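PDB 5T8V: sister chromatid cohesion protein from Chaetomium thermophilum, which probably serves as a cohesin loader that binds chromatin, the chain here being the helical, HEAT-repeat C-terminal part of the longer protein. Local coordinates for residues A[406-409]-A[410-414]; A[423-426]-A[427-431]; A[592-595]-A[596-600]. One frame throughout, in Å; residues are numbered along the deposited sequence.

Contact 1: residues A[406-409]-A[410-414]; sequences DLFV and EDFIT
Two turns of the short helix 402-414, part of the HEAT-repeat body of this cohesin loader fragment, are joined here by i to i+4 pairs, among them Phe408 with Phe412. Their side chains run side by side in the same direction. The rings are slid apart, with centroids 5.9 Å from each other and planes at 30°, so overlap is slight; they touch where Phe408 CD1 meets Phe412 CZ at 3.8 Å, and Phe408 CB also lies against the Phe412 ring. Phe412 has CG anti to its carbonyl carbon (chi1 -59°), which swings the ring back over the preceding turn and sets Phe408 O against one face, toward the rim. That oxygen also accepts Phe412 N at 2.9 Å. On another side of the helix Val409 CG1 lies 4.1 Å from Ile413 CG1. Backbone bonds from Glu410 N to Asp406 O, Asp411 N to Leu407 O and Ile413 N to Val409 O complete the turns. At the C-terminal end Glu410 O takes two donors on opposite faces of its plane, Thr414 N at 2.9 Å and Thr414 OG1 at 3.1 Å. The extended Glu410 side chain runs back past Asp406 O, while Asp406 pairs with Arg402. Asp411 is held from outside the two segments, by a salt bridge to Arg293 and hydrogen bonds to Gln304 N and Ser307 OG. Phe408 packs on helix 305-315, Phe412 bridges from Met311 of that helix to Leu427 and Leu428 of helix 423-440, and Ile413 reaches Leu428 and Ala462 of helix 446-474.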
# COMPACT_ATOMS: atom_id res chain seq x y z
N ASP A 406 -10.39 21.75 0.93
CA ASP A 406 -10.09 20.95 -0.26
C ASP A 406 -10.20 21.78 -1.53
O ASP A 406 -9.35 21.69 -2.42
CB ASP A 406 -11.01 19.74 -0.33
CG ASP A 406 -10.66 18.68 0.70
OD1 ASP A 406 -9.49 18.64 1.15
OD2 ASP A 406 -11.55 17.88 1.06
N LEU A 407 -11.26 22.59 -1.64
CA LEU A 407 -11.45 23.41 -2.84
C LEU A 407 -10.33 24.43 -2.99
O LEU A 407 -9.79 24.62 -4.09
CB LEU A 407 -12.81 24.10 -2.78
CG LEU A 407 -13.99 23.30 -3.36
CD1 LEU A 407 -15.31 23.93 -2.95
CD2 LEU A 407 -13.88 23.23 -4.87
N PHE A 408 -9.98 25.12 -1.90
CA PHE A 408 -8.88 26.06 -1.95
C PHE A 408 -7.60 25.37 -2.40
O PHE A 408 -6.89 25.87 -3.28
CB PHE A 408 -8.68 26.71 -0.58
CG PHE A 408 -9.61 27.86 -0.31
CD1 PHE A 408 -9.56 29.00 -1.09
CD2 PHE A 408 -10.51 27.80 0.74
CE1 PHE A 408 -10.41 30.06 -0.84
CE2 PHE A 408 -11.37 28.85 0.99
CZ PHE A 408 -11.31 29.98 0.20
N VAL A 409 -7.29 24.22 -1.82
CA VAL A 409 -6.08 23.50 -2.20
C VAL A 409 -6.12 23.16 -3.69
O VAL A 409 -5.12 23.33 -4.40
CB VAL A 409 -5.89 22.25 -1.33
CG1 VAL A 409 -4.73 21.40 -1.84
CG2 VAL A 409 -5.64 22.65 0.12
N GLU A 410 -7.26 22.68 -4.17
CA GLU A 410 -7.36 22.33 -5.59
C GLU A 410 -7.08 23.53 -6.48
O GLU A 410 -6.32 23.44 -7.45
CB GLU A 410 -8.75 21.74 -5.88
CG GLU A 410 -8.94 20.33 -5.35
CD GLU A 410 -10.34 19.80 -5.61
OE1 GLU A 410 -11.22 20.00 -4.75
OE2 GLU A 410 -10.56 19.20 -6.68
N ASP A 411 -7.68 24.68 -6.15
CA ASP A 411 -7.45 25.87 -6.97
C ASP A 411 -5.99 26.32 -6.90
O ASP A 411 -5.41 26.70 -7.92
CB ASP A 411 -8.38 27.00 -6.53
CG ASP A 411 -9.81 26.78 -6.99
OD1 ASP A 411 -10.18 25.61 -7.25
OD2 ASP A 411 -10.56 27.76 -7.09
N PHE A 412 -5.39 26.29 -5.71
CA PHE A 412 -3.99 26.67 -5.58
C PHE A 412 -3.10 25.76 -6.42
O PHE A 412 -2.19 26.23 -7.11
CB PHE A 412 -3.56 26.62 -4.11
CG PHE A 412 -4.35 27.54 -3.21
CD1 PHE A 412 -5.02 28.64 -3.72
CD2 PHE A 412 -4.42 27.30 -1.85
CE1 PHE A 412 -5.75 29.48 -2.89
CE2 PHE A 412 -5.14 28.13 -1.01
CZ PHE A 412 -5.80 29.22 -1.54
N ILE A 413 -3.35 24.45 -6.38
CA ILE A 413 -2.60 23.52 -7.22
C ILE A 413 -2.77 23.89 -8.69
O ILE A 413 -1.80 23.93 -9.46
CB ILE A 413 -3.06 22.07 -6.96
CG1 ILE A 413 -2.82 21.67 -5.50
CG2 ILE A 413 -2.34 21.11 -7.91
CD1 ILE A 413 -1.38 21.55 -5.10
N THR A 414 -4.01 24.16 -9.10
CA THR A 414 -4.26 24.53 -10.49
C THR A 414 -3.39 25.71 -10.91
O THR A 414 -2.87 25.74 -12.03
CB THR A 414 -5.74 24.86 -10.69
OG1 THR A 414 -6.51 23.67 -10.55
CG2 THR A 414 -5.99 25.46 -12.08

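Contact 2: residues A[423-426]-A[427-431]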
# COMPACT_ATOMS: atom_id res chain seq x y z
N ALA A 423 1.28 33.58 -5.70
CA ALA A 423 0.87 33.29 -4.33
C ALA A 423 0.45 31.84 -4.14
O ALA A 423 0.31 31.40 -2.99
CB ALA A 423 -0.27 34.21 -3.91
N ALA A 424 0.24 31.09 -5.22
CA ALA A 424 -0.10 29.68 -5.09
C ALA A 424 1.01 28.91 -4.38
O ALA A 424 0.75 28.13 -3.46
CB ALA A 424 -0.37 29.07 -6.47
N GLU A 425 2.26 29.13 -4.80
CA GLU A 425 3.37 28.42 -4.18
C GLU A 425 3.55 28.83 -2.73
O GLU A 425 4.02 28.03 -1.92
CB GLU A 425 4.66 28.66 -4.96
CG GLU A 425 5.89 27.96 -4.39
CD GLU A 425 6.55 28.72 -3.26
OE1 GLU A 425 6.31 29.95 -3.14
OE2 GLU A 425 7.30 28.10 -2.47
N LEU A 426 3.19 30.07 -2.38
CA LEU A 426 3.36 30.52 -1.00
C LEU A 426 2.29 29.93 -0.09
O LEU A 426 2.59 29.40 0.99
CB LEU A 426 3.32 32.05 -0.95
CG LEU A 426 3.43 32.70 0.43
CD1 LEU A 426 4.65 32.19 1.19
CD2 LEU A 426 3.50 34.21 0.27
N LEU A 427 1.02 29.99 -0.52
CA LEU A 427 -0.05 29.37 0.24
C LEU A 427 0.18 27.88 0.39
O LEU A 427 0.07 27.32 1.49
CB LEU A 427 -1.39 29.66 -0.44
CG LEU A 427 -1.84 31.12 -0.41
CD1 LEU A 427 -2.87 31.38 -1.49
CD2 LEU A 427 -2.40 31.46 0.96
N LEU A 428 0.51 27.21 -0.72
CA LEU A 428 0.79 25.78 -0.67
C LEU A 428 2.02 25.47 0.18
O LEU A 428 2.08 24.43 0.84
CB LEU A 428 0.98 25.23 -2.08
CG LEU A 428 -0.27 25.16 -2.95
CD1 LEU A 428 0.10 24.94 -4.41
CD2 LEU A 428 -1.19 24.06 -2.47
N ARG A 429 3.02 26.36 0.17
CA ARG A 429 4.21 26.15 0.97
C ARG A 429 3.88 26.17 2.46
O ARG A 429 4.24 25.25 3.20
CB ARG A 429 5.26 27.22 0.66
CG ARG A 429 6.58 27.04 1.38
CD ARG A 429 7.25 28.38 1.67
NE ARG A 429 7.46 29.17 0.46
CZ ARG A 429 7.88 30.43 0.46
NH1 ARG A 429 8.12 31.06 1.60
NH2 ARG A 429 8.04 31.06 -0.69
N LEU A 430 3.18 27.21 2.91
CA LEU A 430 2.83 27.29 4.33
C LEU A 430 1.89 26.16 4.72
O LEU A 430 2.03 25.58 5.81
CB LEU A 430 2.22 28.65 4.64
CG LEU A 430 3.11 29.85 4.32
CD1 LEU A 430 2.39 31.14 4.63
CD2 LEU A 430 4.42 29.78 5.09
N LEU A 431 0.93 25.83 3.86
CA LEU A 431 0.05 24.70 4.14
C LEU A 431 0.85 23.42 4.31
O LEU A 431 0.62 22.65 5.24
CB LEU A 431 -0.98 24.56 3.02
CG LEU A 431 -2.32 23.91 3.40
CD1 LEU A 431 -3.37 24.26 2.36
CD2 LEU A 431 -2.18 22.42 3.51
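Leu426, Arg429 and Leu427 have the most surface buried between residues 423-426 and 427-431, one continuous run of helix 423-440. Leu426 CD1 sits over one face of the Arg429 guanidinium, displaced toward its rim and 3.7 Å from Arg429 NH1; its other neighbour one turn on is Leu430, whose CG is 4.2 Å from Leu426 CD1. At its edge the guanidinium holds Glu425 in a side-on, two-nitrogen salt bridge. Arg429 NE meets Glu425 OE2 at 3.1 Å in a nearly straight bond (166°) lying in the guanidinium plane, and Arg429 NH2 meets the syn lone pair of Glu425 OE1 at 3.2 Å, tilted from that plane. The carboxylate and guanidinium planes stand 46° apart. Glu425 CG is anti to the backbone N (chi1 -180°), and a bend at chi2 turns the carboxylate forward along the helix to its mate. With an alanine at Arg429, the Glu425 carboxylate would probably be left without its charged mate and Leu426 CD1 without the guanidinium face it rests on. Leu427 folds its side chain back along Ala423 O, with Leu427 CG 3.4 Å from that oxygen, which also accepts Leu427 N at 2.9 Å. Beyond the segment, Leu426 and Leu427 pack on Ala379 of helix 357-391 and on helix 305-315, whereas Glu425 and Arg429 face the loop of Ser604, Gln605 and Phe606. An i to i+4 Glu-Arg salt bridge beside a leucine-lined flank is a familiar side-chain pairing along a helix, here in one packed within a helical-repeat solenoid.

Contact 3: residues A[592-595]-A[596-600]; sequences QAKL and SYSII
Ser596 and Ser598 each turn a hydroxyl back onto the carbonyl four residues earlier, so two backbone oxygens of helix 590-602 are gripped twice. In Ser596 the OG stands anti to the carbonyl carbon and beside the backbone N (chi1 -62°), a rotation that brings OG to 2.7 Å from Gln592 O; the amide Ser596 N reaches the same oxygen at 2.9 Å from the opposite face of its plane. Ser598 repeats this with chi1 -56°: its OG donates to Lys594 O at 2.6 Å from above the carbonyl plane, again across from its own amide. Leu595 and Ile599 form the apolar pair, meeting at a slant, Leu595 CG 3.8 Å from Ile599 CD1: Leu595 CG is anti to the backbone N, while Ile599 CG1, anti to its carbonyl carbon, carries CD1 back to the leucine. Lys594, bent at chi2 and chi3, carries its amine to Asp417, while Gln592 NE2 is bonded to Ser483 OG. Tyr597 directs its ring away toward Pro419 and Pro422. Helices 481-494, 509-520 and 446-474 pack around the serines and Ile599. Serine hydroxyls bonded to i-4 carbonyls are a common way of satisfying polar groups within buried helices, here in a HEAT-repeat array.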
# COMPACT_ATOMS: atom_id res chain seq x y z
N GLN A 592 8.21 29.42 -23.07
CA GLN A 592 9.43 29.83 -22.38
C GLN A 592 9.11 30.39 -21.00
O GLN A 592 9.86 30.16 -20.04
CB GLN A 592 10.18 30.86 -23.22
CG GLN A 592 10.84 30.30 -24.46
CD GLN A 592 11.45 31.38 -25.33
OE1 GLN A 592 10.99 32.52 -25.33
NE2 GLN A 592 12.48 31.02 -26.08
N ALA A 593 8.02 31.15 -20.88
CA ALA A 593 7.64 31.71 -19.59
C ALA A 593 7.22 30.61 -18.62
O ALA A 593 7.66 30.59 -17.46
CB ALA A 593 6.51 32.72 -19.77
N LYS A 594 6.38 29.68 -19.08
CA LYS A 594 5.95 28.59 -18.21
C LYS A 594 7.15 27.76 -17.75
O LYS A 594 7.25 27.41 -16.57
CB LYS A 594 4.93 27.72 -18.94
CG LYS A 594 4.60 26.42 -18.22
CD LYS A 594 3.10 26.16 -18.18
CE LYS A 594 2.42 27.05 -17.16
NZ LYS A 594 1.07 26.52 -16.78
N LEU A 595 8.06 27.43 -18.67
CA LEU A 595 9.25 26.67 -18.27
C LEU A 595 10.10 27.46 -17.29
O LEU A 595 10.60 26.91 -16.31
CB LEU A 595 10.07 26.29 -19.51
CG LEU A 595 11.38 25.55 -19.23
CD1 LEU A 595 11.17 24.33 -18.35
CD2 LEU A 595 12.03 25.14 -20.54
N SER A 596 10.27 28.76 -17.53
CA SER A 596 11.05 29.59 -16.63
C SER A 596 10.48 29.55 -15.22
O SER A 596 11.17 29.19 -14.25
CB SER A 596 11.10 31.03 -17.14
OG SER A 596 11.73 31.10 -18.41
N TYR A 597 9.20 29.91 -15.08
CA TYR A 597 8.59 29.94 -13.76
C TYR A 597 8.60 28.56 -13.11
O TYR A 597 8.76 28.46 -11.89
CB TYR A 597 7.16 30.48 -13.86
CG TYR A 597 6.52 30.67 -12.50
CD1 TYR A 597 6.99 31.64 -11.62
CD2 TYR A 597 5.45 29.89 -12.11
CE1 TYR A 597 6.41 31.81 -10.38
CE2 TYR A 597 4.87 30.05 -10.87
CZ TYR A 597 5.35 31.02 -10.01
OH TYR A 597 4.77 31.19 -8.77
N SER A 598 8.44 27.50 -13.91
CA SER A 598 8.49 26.16 -13.34
C SER A 598 9.88 25.85 -12.79
O SER A 598 10.01 25.25 -11.71
CB SER A 598 8.09 25.13 -14.40
OG SER A 598 6.81 25.43 -14.94
N ILE A 599 10.93 26.24 -13.51
CA ILE A 599 12.29 26.09 -13.00
C ILE A 599 12.43 26.83 -11.68
O ILE A 599 13.01 26.31 -10.72
CB ILE A 599 13.31 26.58 -14.04
CG1 ILE A 599 13.34 25.62 -15.23
CG2 ILE A 599 14.70 26.68 -13.44
CD1 ILE A 599 13.88 26.24 -16.50
N ILE A 600 11.91 28.06 -11.61
CA ILE A 600 11.94 28.80 -10.35
C ILE A 600 11.24 28.00 -9.25
O ILE A 600 11.71 27.94 -8.11
CB ILE A 600 11.31 30.19 -10.54
CG1 ILE A 600 12.19 31.04 -11.45
CG2 ILE A 600 11.12 30.88 -9.19
CD1 ILE A 600 11.57 32.33 -11.90

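From the N terminus the three contacts come in series, none nested in or crossing another, and since each pair of segments is continuous, each closes only successive turns of one helix. Contact 1 lies on helix 402-414 and contact 2 on the next, 423-440. These two touch directly, their centres about 10 Å apart: Val409 CG2 meets Leu431 CD1 at 3.6 Å, and Phe412 O meets Ala424 CB at 3.4 Å. Contact 3, on helix 590-602, follows much later in the chain yet returns to within about 5 Å of contact 2 at the nearest atoms, without touching. Helix 446-474 packs against both 406-414 and 592-600, linking the early and later helices.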